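PDB 4E9L: attaching and effacing protein, pathogenesis factor from Escherichia coli, which probably acts as a surface adhesin of the intimin/invasin family, this fragment being part of its string of immunoglobulin-like domains. Local coordinates for residues A[301-306]-A[391-396]. Sequence-based numbering, arbitrary orientation.
Sequences LVADNK and LVLNVA
Leu391 pushes its side chain into a shallow hollow between Leu301 and Ala303, two residues that face it from the same side of strand 300-303. The two leucine side chains cross at about a right angle, and CD2 of Leu301 lies against CB of Leu391 at 3.7 Å. With CG anti to the backbone N (chi1 162°), Leu391 sends its CD2 branch along the facing strand 300-303, where it meets CB of Ala303 at 3.9 Å. The small methyl of Ala303 is shared: its CB also lies 3.9 Å from CD2 of Leu393, so it fills the notch between the two leucine branches. Leu393 starts out at an angle to this seam, but its CD2 swings inward to 3.7 Å from the carbonyl O of Asn305. That oxygen is buried by the contact and has no polar partner in the model.

The packing joins the two sheets of an immunoglobulin-like beta sandwich, the C-terminal domain of this fragment. Strand 300-303 is an edge strand paired with 313-319, whereas 391-395 pairs with 373-381 in the facing sheet; strand pieces 301-303 and 391-395 run in roughly the same direction, 19° apart, with their axes 7.5 Å from each other at closest approach. Val377 and Pro379 touch Leu301, and Leu316 touches Leu391, extending the apolar layer on both sheets.

Beyond Ala303 the chain leaves its strand and bends around the end of Leu393, which occupies the concave side of the turn. Lys306 thereby comes alongside the second strand, and its carbonyl O accepts a nearly straight 3.1 Å hydrogen bond from Asn394 N. A water donates to the same oxygen and accepts from Asn394 ND2, at 2.8 Å, linking the side-chain amide to the backbone bond, while the aliphatic chain of Lys306 leads away from the seam.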
# COMPACT_ATOMS: atom_id res chain seq x y z
N LEU A 301 -35.66 -16.31 -3.98
CA LEU A 301 -35.88 -17.56 -3.27
C LEU A 301 -37.17 -18.16 -3.80
O LEU A 301 -38.20 -17.49 -3.79
CB LEU A 301 -35.99 -17.34 -1.74
CG LEU A 301 -36.23 -18.64 -0.93
CD1 LEU A 301 -34.99 -19.59 -1.02
CD2 LEU A 301 -36.55 -18.34 0.51
N VAL A 302 -37.12 -19.40 -4.28
CA VAL A 302 -38.30 -20.15 -4.76
C VAL A 302 -38.31 -21.53 -4.07
O VAL A 302 -37.27 -21.97 -3.61
CB VAL A 302 -38.34 -20.30 -6.32
CG1 VAL A 302 -38.39 -18.94 -7.03
CG2 VAL A 302 -37.16 -21.12 -6.85
N ALA A 303 -39.47 -22.22 -4.08
CA ALA A 303 -39.64 -23.57 -3.55
C ALA A 303 -40.16 -24.41 -4.71
O ALA A 303 -40.67 -23.83 -5.67
CB ALA A 303 -40.65 -23.56 -2.40
N ASP A 304 -40.00 -25.75 -4.68
CA ASP A 304 -40.52 -26.63 -5.74
C ASP A 304 -42.05 -26.89 -5.59
O ASP A 304 -42.68 -27.44 -6.48
CB ASP A 304 -39.72 -27.95 -5.86
CG ASP A 304 -39.77 -28.88 -4.65
OD1 ASP A 304 -40.67 -28.73 -3.82
OD2 ASP A 304 -38.95 -29.82 -4.59
N ASN A 305 -42.63 -26.52 -4.43
CA ASN A 305 -44.06 -26.68 -4.14
C ASN A 305 -44.50 -25.49 -3.28
O ASN A 305 -43.98 -25.30 -2.18
CB ASN A 305 -44.26 -27.99 -3.35
CG ASN A 305 -45.71 -28.43 -3.14
OD1 ASN A 305 -46.67 -27.75 -3.50
ND2 ASN A 305 -45.88 -29.61 -2.56
N LYS A 306 -45.46 -24.69 -3.78
CA LYS A 306 -46.01 -23.55 -3.03
C LYS A 306 -47.07 -23.95 -1.99
O LYS A 306 -47.39 -23.15 -1.12
CB LYS A 306 -46.52 -22.44 -3.96
CG LYS A 306 -47.48 -22.88 -5.06
CD LYS A 306 -47.84 -21.72 -6.00
CE LYS A 306 -46.72 -21.34 -6.94
NZ LYS A 306 -47.08 -20.15 -7.74
N LEU A 391 -40.39 -15.59 0.86
CA LEU A 391 -41.07 -16.60 0.08
C LEU A 391 -42.32 -16.92 0.93
O LEU A 391 -42.22 -17.07 2.15
CB LEU A 391 -40.16 -17.83 -0.07
CG LEU A 391 -40.83 -19.15 -0.48
CD1 LEU A 391 -41.45 -19.08 -1.85
CD2 LEU A 391 -39.84 -20.28 -0.43
N VAL A 392 -43.48 -16.95 0.29
CA VAL A 392 -44.73 -17.22 1.01
C VAL A 392 -45.27 -18.58 0.58
O VAL A 392 -45.51 -18.80 -0.60
CB VAL A 392 -45.77 -16.09 0.83
CG1 VAL A 392 -47.11 -16.44 1.50
CG2 VAL A 392 -45.22 -14.74 1.34
N LEU A 393 -45.44 -19.48 1.53
CA LEU A 393 -46.00 -20.79 1.26
C LEU A 393 -47.35 -20.93 2.00
O LEU A 393 -47.57 -20.28 3.02
CB LEU A 393 -45.04 -21.93 1.71
CG LEU A 393 -43.61 -21.91 1.15
CD1 LEU A 393 -42.75 -23.02 1.80
CD2 LEU A 393 -43.58 -22.05 -0.37
N ASN A 394 -48.25 -21.76 1.46
CA ASN A 394 -49.52 -22.06 2.12
C ASN A 394 -49.48 -23.53 2.50
O ASN A 394 -49.66 -24.40 1.65
CB ASN A 394 -50.70 -21.70 1.21
CG ASN A 394 -50.87 -20.20 1.12
OD1 ASN A 394 -51.29 -19.53 2.07
ND2 ASN A 394 -50.45 -19.62 0.02
N VAL A 395 -49.14 -23.82 3.76
CA VAL A 395 -48.96 -25.20 4.22
C VAL A 395 -50.32 -25.88 4.42
O VAL A 395 -51.14 -25.38 5.17
CB VAL A 395 -48.03 -25.31 5.46
CG1 VAL A 395 -47.68 -26.76 5.78
CG2 VAL A 395 -46.75 -24.50 5.25
N ALA A 396 -50.52 -27.03 3.74
CA ALA A 396 -51.76 -27.82 3.76
C ALA A 396 -51.79 -28.73 4.99
O ALA A 396 -50.77 -29.32 5.33
CB ALA A 396 -51.85 -28.64 2.48
O HOH W 1 -49.28 -21.33 -1.87